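Local structure of beta-xylosidase (Uncultured organism, 4MLG) at residues D50-S55 / V64-V69; P9-A14 / P29-E34; I246-G251 / T259-I264; R219-A224 / Y234-S239. The protein probably cleaves xylose units from the ends of xylo-oligosaccharides, as a calcium-binding beta-propeller glycoside hydrolase of family 43. All coordinates share one frame; numbering follows the deposited sequence.

Along the chain contact 2 comes first: P9-A14 and P29-E34 close a loop of 14 residues that holds strand 18-21 and the first part of strand 24-32. Contact 1 follows as the hairpin of strands 50-56 and 64-72. Much later, contact 4 joins the start of strand 223-230 to the end of strand 233-239, and contact 3 is the next hairpin, 246-251 with 258-265. The four loops lie in series; none nests or crosses. Contacts 1 and 2 touch and share one sheet, since strands 24-32 and 50-56 are neighbours; contacts 3 and 4 likewise meet through strands 233-239 and 246-251. The two pairs occupy opposite sides of the chain's centre, with centres 23 to 30 Å apart.

Contact 1. Residues D50-S55 / V64-V69; sequences DYHVFS and VTDHGV
D66 OD1 takes two N-H groups. The backbone N of G68, 2.7 Å from OD1, closes an Asx turn and arrives on the anti side, out of the carboxylate plane; across the hairpin H52 ND1 adds a long, weak bond of 3.4 Å to the same oxygen. OD1 lies near the plane of the H52 ring, at its edge, although ring and carboxylate planes are 62° apart. D66 CG is anti to the backbone N (chi1 -167°), which swings the carboxylate to F54, where OD2 comes to 3.3 Å from CE1. Beyond D66, V69 brings its backbone N over one face of the H52 ring and its CG2 against NE2. G68 has a positive phi of 85°, at which a CB would collide with the carbonyl O before it. The S55 and T65 side chains occupy the other face of the sheet from F54 and D66. There S55 OG and H67 NE2 share a hydrogen bond of 2.5 Å in which either may be the donor, OG sitting at the imidazole edge. V53 CG1 rests 4.0 Å from H67 CD2. Backbone bonds hold the register: H67 N to V53 O at 2.9 Å, and the reciprocal S55-T65 pair, with N to O 3.1 Å each way. Strand 50-56 runs between strand 64-72 and strand 24-32, where V53, F54 and S55 touch Y28, P29 and Y26. The Y51 ring leans toward the next sheet, packing on M97, F99 and P100 of strand 94-102 while its OH bonds to W84 O.

Contact 2. Residues P9-A14 / P29-E34; sequences PGDYMA and PSHDWE
The H31 ring is met by M13 and D11 from different directions. M13 CE stands over the centre of one face, 3.7 Å from the ring centroid and only 13° off the normal, a CH-pi contact; SD follows obliquely. M13 reaches there through a bend at chi2 (-67°). D11 turns its carboxylate almost perpendicular (87°) to the imidazole, and H31 NE2 gives OD1 a weak hydrogen bond of 3.1 Å. OD1 also accepts Y12 N at 2.8 Å. An alanine at D11 would probably leave H31 NE2 without this acceptor, and Y12 N without its side-chain partner. The strands 12-14 and 30-32 that carry these groups run antiparallel in a sheet of the beta-propeller, with M13 and H31 a non-hydrogen-bonded pair and A14 N bonded to S30 O at 2.9 Å. On the sheet face away from M13 and H31, A14 CB lies 3.3 Å from D32 OD2, the oxygen that also forms a salt bridge with R301. On that face too, Y12 CB is 3.8 Å from D32 CB. M13 CB touches P29 CG. H31 ND1 turns to D50 in a weak bond, and the H31 ring also meets that of H52, roughly perpendicular.

Contact 3. Residues I246-G251 / T259-I264; sequences ICYATG and TYRGVI
Y248, I264 and R261 bury the most surface here. The Y248 ring carries R261 CB over one face, 3.8 Å from the centroid and offset toward the rim, a CH-pi contact made by the aliphatic root of the arginine. I264 crosses the same tyrosine at about a right angle: its CG1 lies 3.5 Å from Y248 CD2, and CD1 touches Y248 CB. Y248 CG sits between the backbone N and the carbonyl carbon (chi1 78°), a rotation that carries the ring across to the partner strand; the hydroxyl bonds to I316 N. I264 is also tied through its backbone, N to I246 O at 2.6 Å, while its CB packs on I246 CG2. The R261 chain bends at chi2 and turns back along the strand. NE then gives T250 OG1 a bond of 3.0 Å, with OG1 tilted 25° from the guanidinium plane, and R261 CG lies against T250 CG2. T259 CG2 lies over the rim of one guanidinium face. On the other side of the sheet C247 SG approaches the edge of the Y260 ring, 5.2 Å from its centroid, and touches V263 CG2. R261 N bonds to Y248 O at 3.0 Å, and T250 and T259 pair reciprocally through their backbones. Between Y248 and A249 the register slips by one residue, a beta bulge in an antiparallel hairpin whose strands, 246-251 and 258-265, are neighbours in a sheet of the propeller.

Contact 4. Residues R219-A224 / Y234-S239; sequences RRFFEA and YYFSYS
Y238 OH donates a hydrogen bond to R219 O at 2.5 Å, in the carbonyl plane, with R219 O at the edge of the tyrosine ring. S239 O accepts two backbone N-H groups, F222 N at 3.1 Å and E223 N at 3.2 Å; the first approaches nearly along the C=O axis, the second from above the carbonyl plane. S239 N returns a bond of 2.7 Å to E223 O. One further backbone approach is of the CA-H...O kind, from Y238 CA to A224 O. Apolar packing centres on F221. Its CD1 lies 3.6 Å from Y238 CB, which comes in at the ring edge, while CE1 touches F236 CZ. The F221 and Y238 rings are oblique, planes 51° apart and centroids 5.8 Å apart. Y238 CG lies between the backbone N and the carbonyl carbon (chi1 57°), putting the ring beside F221 and the hydroxyl at R219 O. A leucine at Y238 would probably leave R219 O without its donor and open a gap beside F221. A224 CB meets S239 CB. The arginines point away from strand 233-239: R219 pairs with D216 and D206, R220 with D242. A bound sulfate, probably from the crystallisation liquor, lies about 3 Å from the E223 side chain, and the calcium ion held by D85 and H274 about 5 Å from that of A224. F222 and E223 opposite S239 thus form a classic beta bulge where the 223-230/233-239 hairpin opens toward the calcium site of the propeller.

Contact 1. Residues D50-S55 / V64-V69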
# COMPACT_ATOMS: atom_id res chain seq x y z
N ASP A 50 -13.66 -14.46 7.53
CA ASP A 50 -13.12 -15.81 7.42
C ASP A 50 -13.52 -16.54 6.14
O ASP A 50 -14.32 -16.05 5.35
CB ASP A 50 -13.52 -16.64 8.65
CG ASP A 50 -15.02 -16.83 8.77
OD1 ASP A 50 -15.76 -16.01 8.19
OD2 ASP A 50 -15.44 -17.79 9.44
N TYR A 51 -12.94 -17.73 5.95
CA TYR A 51 -13.22 -18.56 4.78
C TYR A 51 -13.60 -19.98 5.19
O TYR A 51 -12.92 -20.60 6.01
CB TYR A 51 -12.00 -18.62 3.86
CG TYR A 51 -11.73 -17.36 3.08
CD1 TYR A 51 -12.76 -16.57 2.60
CD2 TYR A 51 -10.42 -16.96 2.81
CE1 TYR A 51 -12.51 -15.42 1.89
CE2 TYR A 51 -10.16 -15.81 2.10
CZ TYR A 51 -11.21 -15.04 1.64
OH TYR A 51 -10.95 -13.89 0.93
N HIS A 52 -14.68 -20.49 4.60
CA HIS A 52 -15.02 -21.90 4.72
C HIS A 52 -14.72 -22.59 3.40
O HIS A 52 -14.51 -21.93 2.38
CB HIS A 52 -16.50 -22.07 5.08
CG HIS A 52 -16.83 -21.74 6.50
ND1 HIS A 52 -17.22 -22.70 7.41
CD2 HIS A 52 -16.83 -20.57 7.17
CE1 HIS A 52 -17.45 -22.13 8.58
NE2 HIS A 52 -17.22 -20.84 8.46
N VAL A 53 -14.69 -23.92 3.41
CA VAL A 53 -14.47 -24.69 2.19
C VAL A 53 -15.49 -25.82 2.07
O VAL A 53 -15.58 -26.69 2.94
CB VAL A 53 -13.05 -25.28 2.13
CG1 VAL A 53 -12.93 -26.26 0.97
CG2 VAL A 53 -12.02 -24.17 1.99
N PHE A 54 -16.26 -25.80 0.98
CA PHE A 54 -17.27 -26.83 0.75
C PHE A 54 -16.88 -27.74 -0.41
O PHE A 54 -16.24 -27.30 -1.36
CB PHE A 54 -18.63 -26.19 0.48
CG PHE A 54 -19.12 -25.30 1.60
CD1 PHE A 54 -19.76 -25.84 2.70
CD2 PHE A 54 -18.93 -23.93 1.54
CE1 PHE A 54 -20.21 -25.03 3.73
CE2 PHE A 54 -19.37 -23.12 2.57
CZ PHE A 54 -20.01 -23.66 3.66
N SER A 55 -17.27 -29.01 -0.32
CA SER A 55 -16.97 -29.97 -1.37
C SER A 55 -18.16 -30.87 -1.67
O SER A 55 -18.95 -31.19 -0.78
CB SER A 55 -15.75 -30.82 -0.99
OG SER A 55 -15.99 -31.54 0.21
N VAL A 64 -23.55 -32.08 0.57
CA VAL A 64 -22.53 -31.04 0.63
C VAL A 64 -21.80 -31.08 1.96
O VAL A 64 -22.41 -31.12 3.01
CB VAL A 64 -23.12 -29.65 0.43
CG1 VAL A 64 -22.01 -28.63 0.26
CG2 VAL A 64 -24.03 -29.64 -0.78
N THR A 65 -20.48 -31.07 1.90
CA THR A 65 -19.63 -31.21 3.07
C THR A 65 -18.94 -29.91 3.45
O THR A 65 -18.23 -29.31 2.64
CB THR A 65 -18.56 -32.31 2.86
OG1 THR A 65 -19.20 -33.59 2.74
CG2 THR A 65 -17.59 -32.34 4.03
N ASP A 66 -19.14 -29.47 4.69
CA ASP A 66 -18.47 -28.28 5.21
C ASP A 66 -17.16 -28.70 5.87
O ASP A 66 -17.16 -29.46 6.84
CB ASP A 66 -19.36 -27.56 6.23
CG ASP A 66 -18.86 -26.16 6.56
OD1 ASP A 66 -17.65 -25.89 6.40
OD2 ASP A 66 -19.68 -25.33 6.99
N HIS A 67 -16.04 -28.21 5.34
CA HIS A 67 -14.73 -28.53 5.89
C HIS A 67 -14.35 -27.58 7.02
O HIS A 67 -13.29 -27.72 7.63
CB HIS A 67 -13.67 -28.52 4.80
CG HIS A 67 -13.85 -29.59 3.76
ND1 HIS A 67 -13.40 -30.88 3.93
CD2 HIS A 67 -14.45 -29.55 2.55
CE1 HIS A 67 -13.71 -31.59 2.86
NE2 HIS A 67 -14.34 -30.81 2.01
N GLY A 68 -15.22 -26.61 7.29
CA GLY A 68 -14.99 -25.66 8.36
C GLY A 68 -14.14 -24.47 7.95
O GLY A 68 -13.84 -24.30 6.77
N VAL A 69 -13.75 -23.66 8.93
CA VAL A 69 -12.92 -22.49 8.68
C VAL A 69 -11.49 -22.90 8.32
O VAL A 69 -10.88 -23.73 9.00
CB VAL A 69 -12.89 -21.55 9.90
CG1 VAL A 69 -11.95 -20.38 9.66
CG2 VAL A 69 -14.29 -21.07 10.22

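Contact 2. Residues P9-A14 / P29-E34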
# COMPACT_ATOMS: atom_id res chain seq x y z
N PRO A 9 -27.76 -24.03 3.25
CA PRO A 9 -28.91 -23.35 3.85
C PRO A 9 -28.64 -22.86 5.27
O PRO A 9 -29.28 -21.92 5.73
CB PRO A 9 -30.00 -24.44 3.88
CG PRO A 9 -29.47 -25.56 3.02
CD PRO A 9 -27.99 -25.48 3.14
N GLY A 10 -27.69 -23.50 5.95
CA GLY A 10 -27.41 -23.20 7.34
C GLY A 10 -26.67 -21.90 7.59
O GLY A 10 -26.80 -21.30 8.66
N ASP A 11 -25.89 -21.46 6.60
CA ASP A 11 -25.09 -20.25 6.76
C ASP A 11 -25.16 -19.38 5.50
O ASP A 11 -25.71 -19.80 4.48
CB ASP A 11 -23.64 -20.61 7.06
CG ASP A 11 -22.98 -19.64 8.02
OD1 ASP A 11 -23.39 -18.46 8.06
OD2 ASP A 11 -22.05 -20.06 8.75
N TYR A 12 -24.60 -18.18 5.58
CA TYR A 12 -24.58 -17.27 4.43
C TYR A 12 -23.21 -17.25 3.75
O TYR A 12 -22.28 -16.59 4.23
CB TYR A 12 -24.99 -15.86 4.84
CG TYR A 12 -26.45 -15.73 5.26
CD1 TYR A 12 -27.47 -15.89 4.32
CD2 TYR A 12 -26.80 -15.45 6.57
CE1 TYR A 12 -28.79 -15.77 4.69
CE2 TYR A 12 -28.12 -15.34 6.95
CZ TYR A 12 -29.11 -15.50 6.01
OH TYR A 12 -30.43 -15.38 6.38
N MET A 13 -23.10 -17.96 2.64
CA MET A 13 -21.85 -18.00 1.88
C MET A 13 -22.03 -17.35 0.51
O MET A 13 -22.99 -17.65 -0.21
CB MET A 13 -21.36 -19.44 1.73
CG MET A 13 -21.13 -20.16 3.05
SD MET A 13 -19.77 -19.47 4.00
CE MET A 13 -19.93 -20.38 5.53
N ALA A 14 -21.11 -16.47 0.14
CA ALA A 14 -21.23 -15.70 -1.09
C ALA A 14 -19.96 -15.73 -1.93
O ALA A 14 -18.93 -16.24 -1.49
CB ALA A 14 -21.60 -14.26 -0.77
N PRO A 29 -16.13 -19.97 -1.16
CA PRO A 29 -16.97 -18.77 -1.08
C PRO A 29 -16.56 -17.84 0.05
O PRO A 29 -15.83 -18.25 0.95
CB PRO A 29 -18.35 -19.36 -0.77
CG PRO A 29 -18.03 -20.54 0.10
CD PRO A 29 -16.70 -21.08 -0.37
N SER A 30 -17.02 -16.59 -0.01
CA SER A 30 -16.87 -15.67 1.11
C SER A 30 -17.89 -16.04 2.18
O SER A 30 -18.83 -16.79 1.90
CB SER A 30 -17.10 -14.23 0.65
OG SER A 30 -16.25 -13.90 -0.43
N HIS A 31 -17.71 -15.54 3.40
CA HIS A 31 -18.63 -15.86 4.49
C HIS A 31 -19.34 -14.61 5.01
O HIS A 31 -18.81 -13.87 5.83
CB HIS A 31 -17.89 -16.55 5.63
CG HIS A 31 -18.78 -17.03 6.74
ND1 HIS A 31 -18.30 -17.58 7.90
CD2 HIS A 31 -20.13 -17.03 6.85
CE1 HIS A 31 -19.31 -17.91 8.69
NE2 HIS A 31 -20.43 -17.58 8.07
N ASP A 32 -20.57 -14.40 4.53
CA ASP A 32 -21.38 -13.28 5.00
C ASP A 32 -21.92 -13.52 6.40
O ASP A 32 -22.42 -14.60 6.71
CB ASP A 32 -22.54 -13.02 4.04
CG ASP A 32 -22.12 -12.26 2.80
OD1 ASP A 32 -21.18 -11.45 2.89
OD2 ASP A 32 -22.75 -12.46 1.73
N TRP A 33 -21.81 -12.50 7.25
CA TRP A 33 -22.37 -12.55 8.59
C TRP A 33 -22.92 -11.17 8.94
O TRP A 33 -22.50 -10.17 8.36
CB TRP A 33 -21.31 -12.97 9.60
CG TRP A 33 -20.27 -11.92 9.87
CD1 TRP A 33 -19.33 -11.46 9.00
CD2 TRP A 33 -20.06 -11.22 11.10
NE1 TRP A 33 -18.55 -10.50 9.60
CE2 TRP A 33 -18.98 -10.34 10.89
CE3 TRP A 33 -20.67 -11.25 12.36
CZ2 TRP A 33 -18.50 -9.49 11.90
CZ3 TRP A 33 -20.20 -10.41 13.35
CH2 TRP A 33 -19.12 -9.54 13.11
N GLU A 34 -23.86 -11.13 9.88
CA GLU A 34 -24.46 -9.86 10.27
C GLU A 34 -23.56 -9.07 11.21
O GLU A 34 -23.60 -9.26 12.43
CB GLU A 34 -25.83 -10.08 10.91
CG GLU A 34 -26.52 -8.80 11.37
CD GLU A 34 -26.90 -7.89 10.22
OE1 GLU A 34 -28.07 -7.94 9.78
OE2 GLU A 34 -26.04 -7.12 9.75

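Contact 3. Residues I246-G251 / T259-I264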
# COMPACT_ATOMS: atom_id res chain seq x y z
N ILE A 246 -24.52 -10.56 -14.90
CA ILE A 246 -23.30 -11.32 -15.12
C ILE A 246 -23.12 -11.51 -16.62
O ILE A 246 -23.76 -12.37 -17.23
CB ILE A 246 -23.35 -12.69 -14.41
CG1 ILE A 246 -23.41 -12.51 -12.90
CG2 ILE A 246 -22.12 -13.52 -14.78
CD1 ILE A 246 -22.13 -11.95 -12.30
N CYS A 247 -22.26 -10.69 -17.21
CA CYS A 247 -22.03 -10.74 -18.65
C CYS A 247 -20.82 -11.61 -18.96
O CYS A 247 -20.18 -12.15 -18.06
CB CYS A 247 -21.82 -9.33 -19.21
SG CYS A 247 -23.26 -8.25 -19.03
N TYR A 248 -20.51 -11.76 -20.25
CA TYR A 248 -19.34 -12.52 -20.65
C TYR A 248 -18.80 -12.07 -22.01
O TYR A 248 -19.54 -11.57 -22.85
CB TYR A 248 -19.64 -14.03 -20.68
CG TYR A 248 -20.41 -14.49 -21.89
CD1 TYR A 248 -19.76 -15.16 -22.93
CD2 TYR A 248 -21.77 -14.27 -22.01
CE1 TYR A 248 -20.46 -15.60 -24.04
CE2 TYR A 248 -22.48 -14.70 -23.12
CZ TYR A 248 -21.81 -15.36 -24.13
OH TYR A 248 -22.51 -15.79 -25.24
N ALA A 249 -17.49 -12.25 -22.19
CA ALA A 249 -16.84 -11.90 -23.44
C ALA A 249 -15.98 -13.06 -23.93
O ALA A 249 -15.79 -14.04 -23.21
CB ALA A 249 -15.98 -10.65 -23.25
N THR A 250 -15.47 -12.96 -25.15
CA THR A 250 -14.66 -14.03 -25.73
C THR A 250 -13.35 -13.52 -26.33
O THR A 250 -13.27 -12.39 -26.80
CB THR A 250 -15.44 -14.83 -26.79
OG1 THR A 250 -15.98 -13.94 -27.77
CG2 THR A 250 -16.57 -15.62 -26.14
N GLY A 251 -12.34 -14.38 -26.31
CA GLY A 251 -11.03 -14.05 -26.84
C GLY A 251 -10.26 -15.30 -27.21
O GLY A 251 -10.75 -16.41 -26.99
N THR A 259 -14.04 -9.56 -26.62
CA THR A 259 -15.22 -8.93 -27.21
C THR A 259 -16.50 -9.37 -26.49
O THR A 259 -16.78 -10.56 -26.39
CB THR A 259 -15.34 -9.26 -28.71
OG1 THR A 259 -14.32 -8.55 -29.43
CG2 THR A 259 -16.70 -8.87 -29.24
N TYR A 260 -17.25 -8.39 -26.00
CA TYR A 260 -18.54 -8.64 -25.34
C TYR A 260 -19.46 -9.50 -26.19
O TYR A 260 -19.51 -9.36 -27.41
CB TYR A 260 -19.23 -7.31 -25.01
CG TYR A 260 -20.66 -7.46 -24.52
CD1 TYR A 260 -20.94 -7.70 -23.18
CD2 TYR A 260 -21.73 -7.36 -25.40
CE1 TYR A 260 -22.24 -7.84 -22.73
CE2 TYR A 260 -23.04 -7.50 -24.96
CZ TYR A 260 -23.28 -7.74 -23.63
OH TYR A 260 -24.58 -7.87 -23.18
N ARG A 261 -20.20 -10.40 -25.54
CA ARG A 261 -21.09 -11.31 -26.24
C ARG A 261 -22.54 -11.17 -25.79
O ARG A 261 -23.43 -10.94 -26.61
CB ARG A 261 -20.62 -12.75 -26.08
CG ARG A 261 -19.37 -13.07 -26.89
CD ARG A 261 -19.67 -12.99 -28.37
NE ARG A 261 -18.45 -12.93 -29.18
CZ ARG A 261 -18.25 -12.06 -30.16
NH1 ARG A 261 -19.18 -11.16 -30.45
NH2 ARG A 261 -17.12 -12.08 -30.84
N GLY A 262 -22.78 -11.31 -24.49
CA GLY A 262 -24.14 -11.23 -23.97
C GLY A 262 -24.25 -11.30 -22.46
O GLY A 262 -23.33 -10.91 -21.73
N VAL A 263 -25.39 -11.79 -21.99
CA VAL A 263 -25.67 -11.87 -20.56
C VAL A 263 -25.83 -13.32 -20.12
O VAL A 263 -26.59 -14.08 -20.72
CB VAL A 263 -26.96 -11.09 -20.21
CG1 VAL A 263 -27.30 -11.25 -18.73
CG2 VAL A 263 -26.82 -9.63 -20.58
N ILE A 264 -25.10 -13.71 -19.08
CA ILE A 264 -25.23 -15.05 -18.52
C ILE A 264 -26.34 -15.09 -17.48
O ILE A 264 -27.16 -16.01 -17.46
CB ILE A 264 -23.92 -15.53 -17.86
CG1 ILE A 264 -22.77 -15.49 -18.87
CG2 ILE A 264 -24.08 -16.93 -17.30
CD1 ILE A 264 -21.47 -16.06 -18.32

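Contact 4. Residues R219-A224 / Y234-S239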
# COMPACT_ATOMS: atom_id res chain seq x y z
N ARG A 219 -22.77 -3.22 -19.70
CA ARG A 219 -21.75 -4.08 -20.30
C ARG A 219 -20.38 -3.82 -19.69
O ARG A 219 -19.52 -4.69 -19.69
CB ARG A 219 -21.71 -3.86 -21.82
CG ARG A 219 -23.01 -4.19 -22.53
CD ARG A 219 -23.20 -3.34 -23.77
NE ARG A 219 -22.38 -3.80 -24.89
CZ ARG A 219 -22.14 -3.07 -25.98
NH1 ARG A 219 -22.63 -1.84 -26.08
NH2 ARG A 219 -21.40 -3.56 -26.96
N ARG A 220 -20.19 -2.61 -19.17
CA ARG A 220 -18.93 -2.19 -18.55
C ARG A 220 -18.55 -3.08 -17.37
O ARG A 220 -19.40 -3.49 -16.59
CB ARG A 220 -19.03 -0.73 -18.11
CG ARG A 220 -18.07 -0.32 -17.00
CD ARG A 220 -18.83 0.28 -15.83
NE ARG A 220 -19.79 -0.66 -15.25
CZ ARG A 220 -20.59 -0.38 -14.23
NH1 ARG A 220 -20.56 0.82 -13.67
NH2 ARG A 220 -21.43 -1.30 -13.78
N PHE A 221 -17.25 -3.38 -17.24
CA PHE A 221 -16.76 -4.18 -16.13
C PHE A 221 -16.93 -3.47 -14.80
O PHE A 221 -16.64 -2.28 -14.68
CB PHE A 221 -15.29 -4.54 -16.35
CG PHE A 221 -14.68 -5.30 -15.20
CD1 PHE A 221 -14.88 -6.67 -15.07
CD2 PHE A 221 -13.92 -4.65 -14.24
CE1 PHE A 221 -14.32 -7.37 -14.02
CE2 PHE A 221 -13.36 -5.34 -13.18
CZ PHE A 221 -13.56 -6.71 -13.07
N PHE A 222 -17.39 -4.21 -13.79
CA PHE A 222 -17.51 -3.68 -12.44
C PHE A 222 -16.67 -4.50 -11.47
O PHE A 222 -15.81 -3.96 -10.78
CB PHE A 222 -18.98 -3.67 -11.99
CG PHE A 222 -19.22 -2.92 -10.70
CD1 PHE A 222 -19.51 -1.56 -10.71
CD2 PHE A 222 -19.15 -3.57 -9.48
CE1 PHE A 222 -19.72 -0.87 -9.53
CE2 PHE A 222 -19.37 -2.89 -8.29
CZ PHE A 222 -19.65 -1.53 -8.32
N GLU A 223 -16.91 -5.81 -11.43
CA GLU A 223 -16.19 -6.71 -10.54
C GLU A 223 -16.42 -8.17 -10.91
O GLU A 223 -16.99 -8.47 -11.95
CB GLU A 223 -16.61 -6.48 -9.08
CG GLU A 223 -18.06 -6.87 -8.81
CD GLU A 223 -18.44 -6.74 -7.35
OE1 GLU A 223 -17.67 -6.11 -6.59
OE2 GLU A 223 -19.50 -7.27 -6.96
N ALA A 224 -15.96 -9.07 -10.04
CA ALA A 224 -16.17 -10.52 -10.18
C ALA A 224 -15.57 -11.11 -11.46
O ALA A 224 -16.28 -11.76 -12.23
CB ALA A 224 -17.65 -10.86 -10.07
N TYR A 234 -11.86 -18.78 -25.28
CA TYR A 234 -11.79 -18.20 -23.94
C TYR A 234 -13.09 -17.49 -23.58
O TYR A 234 -13.73 -16.88 -24.43
CB TYR A 234 -10.62 -17.23 -23.82
CG TYR A 234 -9.26 -17.88 -23.73
CD1 TYR A 234 -8.66 -18.11 -22.50
CD2 TYR A 234 -8.58 -18.28 -24.88
CE1 TYR A 234 -7.42 -18.71 -22.41
CE2 TYR A 234 -7.34 -18.88 -24.80
CZ TYR A 234 -6.76 -19.09 -23.56
OH TYR A 234 -5.52 -19.69 -23.48
N TYR A 235 -13.48 -17.58 -22.31
CA TYR A 235 -14.69 -16.91 -21.84
C TYR A 235 -14.40 -16.10 -20.58
O TYR A 235 -14.24 -16.65 -19.50
CB TYR A 235 -15.79 -17.94 -21.55
CG TYR A 235 -16.37 -18.60 -22.78
CD1 TYR A 235 -17.50 -18.08 -23.40
CD2 TYR A 235 -15.80 -19.76 -23.30
CE1 TYR A 235 -18.04 -18.69 -24.52
CE2 TYR A 235 -16.34 -20.37 -24.42
CZ TYR A 235 -17.45 -19.83 -25.03
OH TYR A 235 -17.98 -20.45 -26.14
N PHE A 236 -14.35 -14.78 -20.74
CA PHE A 236 -14.17 -13.90 -19.59
C PHE A 236 -15.51 -13.35 -19.13
O PHE A 236 -16.10 -12.49 -19.79
CB PHE A 236 -13.22 -12.75 -19.93
CG PHE A 236 -13.01 -11.78 -18.80
CD1 PHE A 236 -12.14 -12.09 -17.76
CD2 PHE A 236 -13.68 -10.57 -18.77
CE1 PHE A 236 -11.95 -11.21 -16.71
CE2 PHE A 236 -13.49 -9.68 -17.72
CZ PHE A 236 -12.62 -10.00 -16.69
N SER A 237 -16.00 -13.86 -18.01
CA SER A 237 -17.26 -13.41 -17.44
C SER A 237 -17.02 -12.50 -16.24
O SER A 237 -15.94 -12.53 -15.64
CB SER A 237 -18.14 -14.60 -17.06
OG SER A 237 -17.46 -15.46 -16.16
N TYR A 238 -18.02 -11.69 -15.90
CA TYR A 238 -17.86 -10.68 -14.87
C TYR A 238 -19.20 -10.11 -14.42
O TYR A 238 -20.24 -10.38 -15.02
CB TYR A 238 -16.97 -9.54 -15.38
CG TYR A 238 -17.47 -8.89 -16.65
CD1 TYR A 238 -18.21 -7.72 -16.61
CD2 TYR A 238 -17.19 -9.45 -17.89
CE1 TYR A 238 -18.66 -7.12 -17.77
CE2 TYR A 238 -17.65 -8.86 -19.06
CZ TYR A 238 -18.38 -7.69 -18.99
OH TYR A 238 -18.83 -7.10 -20.14
N SER A 239 -19.17 -9.31 -13.35
CA SER A 239 -20.36 -8.64 -12.84
C SER A 239 -20.38 -7.17 -13.28
O SER A 239 -19.34 -6.54 -13.40
CB SER A 239 -20.41 -8.72 -11.31
OG SER A 239 -21.42 -7.88 -10.78